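Local coordinates for phage tail sheath protein (Desulfitobacterium hafniense, PDB 3HXL), which probably forms the sheath around the tail tube of a contractile, myovirus-type phage tail, at residues N237-D242 with A309-F314; E324-T329 with V346-D351. All blocks are in the same frame, centred on the assembly; numbering follows the deposited sequence.

Contact 1: residues N237-D242 with A309-F314; sequences NYPAAD and AGEFLF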
loop_
_atom_site.group_PDB
_atom_site.type_symbol
_atom_site.label_atom_id
_atom_site.label_comp_id
_atom_site.label_asym_id
_atom_site.label_seq_id
_atom_site.Cartn_x
_atom_site.Cartn_y
_atom_site.Cartn_z
ATOM N N ASN A 237 -9.326 -0.555 14.994
ATOM C CA ASN A 237 -9.981 -0.030 16.186
ATOM C C ASN A 237 -9.412 1.287 16.727
ATOM O O ASN A 237 -8.840 1.335 17.820
ATOM C CB ASN A 237 -9.962 -1.103 17.285
ATOM C CG ASN A 237 -10.952 -2.218 17.019
ATOM O OD1 ASN A 237 -12.151 -2.058 17.241
ATOM N ND2 ASN A 237 -10.461 -3.344 16.517
ATOM N N TYR A 238 -9.571 2.356 15.957
ATOM C CA TYR A 238 -9.098 3.662 16.384
ATOM C C TYR A 238 -10.023 4.763 15.882
ATOM O O TYR A 238 -9.591 5.697 15.200
ATOM C CB TYR A 238 -7.678 3.911 15.881
ATOM C CG TYR A 238 -6.948 4.979 16.662
ATOM C CD1 TYR A 238 -6.645 6.215 16.087
ATOM C CD2 TYR A 238 -6.554 4.747 17.980
ATOM C CE1 TYR A 238 -5.960 7.197 16.810
ATOM C CE2 TYR A 238 -5.871 5.717 18.711
ATOM C CZ TYR A 238 -5.575 6.938 18.120
ATOM O OH TYR A 238 -4.880 7.887 18.837
ATOM N N PRO A 239 -11.315 4.662 16.207
ATOM C CA PRO A 239 -12.274 5.677 15.770
ATOM C C PRO A 239 -11.962 7.044 16.384
ATOM O O PRO A 239 -12.453 8.070 15.916
ATOM C CB PRO A 239 -13.609 5.109 16.238
ATOM C CG PRO A 239 -13.235 4.335 17.459
ATOM C CD PRO A 239 -11.979 3.630 17.022
ATOM N N ALA A 240 -11.131 7.053 17.422
ATOM C CA ALA A 240 -10.767 8.304 18.085
ATOM C C ALA A 240 -10.081 9.286 17.133
ATOM O O ALA A 240 -9.985 10.485 17.423
ATOM C CB ALA A 240 -9.857 8.017 19.296
ATOM N N ALA A 241 -9.595 8.780 16.002
ATOM C CA ALA A 241 -8.926 9.623 15.014
ATOM C C ALA A 241 -9.853 10.755 14.546
ATOM O O ALA A 241 -9.396 11.870 14.281
ATOM C CB ALA A 241 -8.481 8.770 13.807
ATOM N N ASP A 242 -11.146 10.447 14.431
ATOM C CA ASP A 242 -12.170 11.416 14.018
ATOM C C ASP A 242 -11.661 12.320 12.894
ATOM O O ASP A 242 -11.739 13.549 12.970
ATOM C CB ASP A 242 -12.597 12.240 15.245
ATOM C CG ASP A 242 -13.732 13.214 14.951
ATOM O OD1 ASP A 242 -14.502 12.989 13.994
ATOM O OD2 ASP A 242 -13.863 14.204 15.708
ATOM N N ALA A 309 -20.135 5.741 15.477
ATOM C CA ALA A 309 -18.818 6.021 16.038
ATOM C C ALA A 309 -17.745 6.192 14.951
ATOM O O ALA A 309 -16.597 6.509 15.253
ATOM C CB ALA A 309 -18.416 4.904 17.003
ATOM N N GLY A 310 -18.126 5.974 13.690
ATOM C CA GLY A 310 -17.193 6.136 12.585
ATOM C C GLY A 310 -16.344 4.912 12.295
ATOM O O GLY A 310 -15.224 5.024 11.797
ATOM N N GLU A 311 -16.886 3.735 12.587
ATOM C CA GLU A 311 -16.167 2.496 12.380
ATOM C C GLU A 311 -16.476 1.746 11.086
ATOM O O GLU A 311 -17.630 1.643 10.663
ATOM C CB GLU A 311 -16.405 1.578 13.575
ATOM C CG GLU A 311 -16.041 2.242 14.893
ATOM C CD GLU A 311 -15.904 1.249 16.021
ATOM O OE1 GLU A 311 -16.912 0.998 16.724
ATOM O OE2 GLU A 311 -14.787 0.717 16.194
ATOM N N PHE A 312 -15.413 1.228 10.475
ATOM C CA PHE A 312 -15.489 0.444 9.245
ATOM C C PHE A 312 -15.582 -1.002 9.758
ATOM O O PHE A 312 -14.665 -1.490 10.420
ATOM C CB PHE A 312 -14.209 0.673 8.420
ATOM C CG PHE A 312 -14.230 0.041 7.047
ATOM C CD1 PHE A 312 -14.129 -1.340 6.899
ATOM C CD2 PHE A 312 -14.357 0.832 5.904
ATOM C CE1 PHE A 312 -14.157 -1.929 5.630
ATOM C CE2 PHE A 312 -14.386 0.255 4.633
ATOM C CZ PHE A 312 -14.286 -1.126 4.497
ATOM N N LEU A 313 -16.691 -1.676 9.469
ATOM C CA LEU A 313 -16.886 -3.037 9.946
ATOM C C LEU A 313 -17.548 -3.961 8.928
ATOM O O LEU A 313 -18.237 -3.508 8.013
ATOM C CB LEU A 313 -17.737 -3.009 11.218
ATOM C CG LEU A 313 -19.152 -2.463 11.003
ATOM C CD1 LEU A 313 -20.146 -3.622 10.911
ATOM C CD2 LEU A 313 -19.527 -1.553 12.158
ATOM N N PHE A 314 -17.335 -5.261 9.115
ATOM C CA PHE A 314 -17.899 -6.283 8.244
ATOM C C PHE A 314 -19.106 -6.923 8.909
ATOM O O PHE A 314 -19.152 -7.068 10.133
ATOM C CB PHE A 314 -16.853 -7.366 7.966
ATOM C CG PHE A 314 -15.614 -6.848 7.304
ATOM C CD1 PHE A 314 -15.595 -6.602 5.933
ATOM C CD2 PHE A 314 -14.475 -6.574 8.054
ATOM C CE1 PHE A 314 -14.466 -6.077 5.324
ATOM C CE2 PHE A 314 -13.337 -6.048 7.452
ATOM C CZ PHE A 314 -13.330 -5.802 6.085
HETATM O O HOH W 1 -13.257 0.435 18.271
#
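N237 reaches E311 through one shared water. Its CG is anti to the carbonyl carbon (chi1 -74°), which carries the amide round to the second segment although its CB points away from it. Water 1 donates to N237 OD1 at 2.9 Å and to E311 OE2 at 2.6 Å, bridging two oxygens that lie 4.0 Å apart with the amide and carboxylate planes steeply inclined to each other, 69° apart. Both side chains also bind K250 of strand 246-255: N237 ND2 donates to its backbone O, while E311 OE1 forms a salt bridge with its NZ. Further on, P239 opens the short 3-10 turn 239-241, and its bond from CA to CB points toward 309-314. P239 CB packs 3.4 Å from A309 O and 4.0 Å from E311 CG, while P239 CG and CD approach E311 OE2, the two side chains crossing at a slant. Here the chain leaves helix 300-308 through a Schellman motif at G310, with P239 CA and G310 CA 5.9 Å apart. Both segments are loops of the subtilisin-like domain, one following strand 232-236 and the other leading into strand 314-317. With no direct hydrogen bond between them, their polar link depends on a water that supplies the protons two acceptor oxygens lack, and on a lysine that probably favours a charged E311.

Contact 2: residues E324-T329 with V346-D351; sequences EQDINT and VIRVLD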
loop_
_atom_site.group_PDB
_atom_site.type_symbol
_atom_site.label_atom_id
_atom_site.label_comp_id
_atom_site.label_asym_id
_atom_site.label_seq_id
_atom_site.Cartn_x
_atom_site.Cartn_y
_atom_site.Cartn_z
ATOM N N GLU A 324 -20.189 -3.161 5.872
ATOM C CA GLU A 324 -21.459 -2.573 6.297
ATOM C C GLU A 324 -21.639 -1.223 5.622
ATOM O O GLU A 324 -22.642 -0.979 4.946
ATOM C CB GLU A 324 -21.484 -2.412 7.824
ATOM C CG GLU A 324 -22.783 -1.832 8.398
ATOM C CD GLU A 324 -24.009 -2.709 8.152
ATOM O OE1 GLU A 324 -23.888 -3.951 8.209
ATOM O OE2 GLU A 324 -25.102 -2.151 7.918
ATOM N N GLN A 325 -20.660 -0.349 5.828
ATOM C CA GLN A 325 -20.650 0.983 5.230
ATOM C C GLN A 325 -19.203 1.374 4.991
ATOM O O GLN A 325 -18.354 1.204 5.863
ATOM C CB GLN A 325 -21.334 2.011 6.140
ATOM C CG GLN A 325 -22.851 1.942 6.088
ATOM C CD GLN A 325 -23.519 3.158 6.695
ATOM O OE1 GLN A 325 -22.955 4.252 6.705
ATOM N NE2 GLN A 325 -24.738 2.981 7.182
ATOM N N ASP A 326 -18.932 1.874 3.786
ATOM C CA ASP A 326 -17.591 2.283 3.377
ATOM C C ASP A 326 -17.365 3.695 3.914
ATOM O O ASP A 326 -17.482 4.677 3.181
ATOM C CB ASP A 326 -17.513 2.246 1.840
ATOM C CG ASP A 326 -16.129 2.574 1.299
ATOM O OD1 ASP A 326 -15.158 2.621 2.089
ATOM O OD2 ASP A 326 -16.023 2.775 0.067
ATOM N N ILE A 327 -17.048 3.787 5.201
ATOM C CA ILE A 327 -16.840 5.081 5.838
ATOM C C ILE A 327 -15.511 5.204 6.561
ATOM O O ILE A 327 -14.871 4.198 6.892
ATOM C CB ILE A 327 -17.951 5.379 6.873
ATOM C CG1 ILE A 327 -17.973 4.274 7.940
ATOM C CG2 ILE A 327 -19.291 5.493 6.183
ATOM C CD1 ILE A 327 -18.880 4.585 9.132
ATOM N N ASN A 328 -15.097 6.450 6.785
ATOM C CA ASN A 328 -13.862 6.731 7.506
ATOM C C ASN A 328 -14.259 7.162 8.926
ATOM O O ASN A 328 -15.442 7.160 9.265
ATOM C CB ASN A 328 -13.034 7.809 6.784
ATOM C CG ASN A 328 -13.816 9.079 6.516
ATOM O OD1 ASN A 328 -14.262 9.766 7.443
ATOM N ND2 ASN A 328 -13.974 9.412 5.239
ATOM N N THR A 329 -13.280 7.527 9.748
ATOM C CA THR A 329 -13.553 7.893 11.138
ATOM C C THR A 329 -14.162 9.255 11.433
ATOM O O THR A 329 -14.465 9.549 12.592
ATOM C CB THR A 329 -12.286 7.803 11.985
ATOM O OG1 THR A 329 -11.329 8.744 11.501
ATOM C CG2 THR A 329 -11.695 6.412 11.916
ATOM N N VAL A 346 -16.644 9.641 -1.483
ATOM C CA VAL A 346 -16.625 11.100 -1.586
ATOM C C VAL A 346 -15.167 11.546 -1.477
ATOM O O VAL A 346 -14.702 12.394 -2.242
ATOM C CB VAL A 346 -17.471 11.762 -0.472
ATOM C CG1 VAL A 346 -17.219 13.277 -0.429
ATOM C CG2 VAL A 346 -18.947 11.495 -0.736
ATOM N N ILE A 347 -14.444 10.959 -0.532
ATOM C CA ILE A 347 -13.037 11.296 -0.361
ATOM C C ILE A 347 -12.237 10.970 -1.631
ATOM O O ILE A 347 -11.349 11.730 -2.022
ATOM C CB ILE A 347 -12.427 10.546 0.851
ATOM C CG1 ILE A 347 -13.112 11.007 2.140
ATOM C CG2 ILE A 347 -10.924 10.817 0.943
ATOM C CD1 ILE A 347 -13.104 12.517 2.350
ATOM N N ARG A 348 -12.543 9.846 -2.279
ATOM C CA ARG A 348 -11.834 9.492 -3.506
ATOM C C ARG A 348 -12.057 10.520 -4.609
ATOM O O ARG A 348 -11.117 10.891 -5.314
ATOM C CB ARG A 348 -12.250 8.105 -4.022
ATOM C CG ARG A 348 -11.644 6.926 -3.251
ATOM C CD ARG A 348 -11.949 5.571 -3.931
ATOM N NE ARG A 348 -13.249 4.991 -3.582
ATOM C CZ ARG A 348 -13.532 4.430 -2.406
ATOM N NH1 ARG A 348 -12.609 4.380 -1.450
ATOM N NH2 ARG A 348 -14.726 3.894 -2.193
ATOM N N VAL A 349 -13.289 10.987 -4.773
ATOM C CA VAL A 349 -13.529 11.965 -5.826
ATOM C C VAL A 349 -12.864 13.305 -5.510
ATOM O O VAL A 349 -12.276 13.937 -6.395
ATOM C CB VAL A 349 -15.034 12.164 -6.099
ATOM C CG1 VAL A 349 -15.766 12.521 -4.832
ATOM C CG2 VAL A 349 -15.218 13.250 -7.155
ATOM N N LEU A 350 -12.926 13.725 -4.251
ATOM C CA LEU A 350 -12.314 14.984 -3.852
ATOM C C LEU A 350 -10.788 14.900 -3.877
ATOM O O LEU A 350 -10.118 15.847 -4.304
ATOM C CB LEU A 350 -12.804 15.402 -2.466
ATOM C CG LEU A 350 -14.306 15.678 -2.354
ATOM C CD1 LEU A 350 -14.603 16.263 -0.982
ATOM C CD2 LEU A 350 -14.746 16.662 -3.444
ATOM N N ASP A 351 -10.228 13.779 -3.419
ATOM C CA ASP A 351 -8.774 13.620 -3.452
ATOM C C ASP A 351 -8.340 13.581 -4.918
ATOM O O ASP A 351 -7.257 14.053 -5.277
ATOM C CB ASP A 351 -8.336 12.331 -2.739
ATOM C CG ASP A 351 -8.493 12.410 -1.226
ATOM O OD1 ASP A 351 -8.901 13.476 -0.714
ATOM O OD2 ASP A 351 -8.208 11.398 -0.544
HETATM O O HOH W 2 -12.850 2.796 0.768
#
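D326 meets the guanidinium edge of R348 in a salt bridge made by a single hydrogen bond, the side chains coming from opposite directions and the carboxylate and guanidinium nearly coplanar at 16°. R348 NH2 donates to D326 OD2 at 2.8 Å with an N-H...O angle of 157°, reaching the oxygen nearly along its C-O axis and from within the guanidinium plane. On the aspartate side, CG stands anti to the backbone N, directing the carboxylate at the helix; the arginine chain bends at chi3 (-84°), which brings the guanidinium end to the aspartate. Water 2 closes a second path between the groups, donating to D326 OD1 at 2.7 Å and accepting from R348 NH1 at 2.7 Å. The segment 324-329, with D326 at the centre of an inverse gamma turn, lies in the subtilisin-like family region and helix 344-364 in the C-terminal one, consistent with a buried ion pair that links the two. Further partners hold both charges in place: D326 OD2 also accepts from the backbone N of L283, D326 OD1 from N344 ND2, and R348 NH2 donates to E281 O as well. Beside the ion pair, the N328 and I347 side chains cross at about a right angle, N328 ND2 lying 3.6 Å from I347 CG1. The amide is anchored by F341 O at ND2 and L330 N at OD1.

Following the chain from the N terminus, contact 1 comes first: it closes a long excursion from the loop after strand 232-236, through strand 246-255 and helices 263-276 and 300-308, to the loop before strand 314-317. Contact 2 opens only afterwards and closes a much shorter loop, from the end of strand 320-323 to helix 344-364. The two are therefore in series, neither nested nor crossed. Their centres are about 13 Å apart, and the segments 309-314 and 324-329 join them directly, with L313 O and E324 N 2.9 Å apart in a probable hydrogen bond. Contact 1 stays within the subtilisin-like domain; contact 2 joins it to helix 344-364 of the C-terminal region.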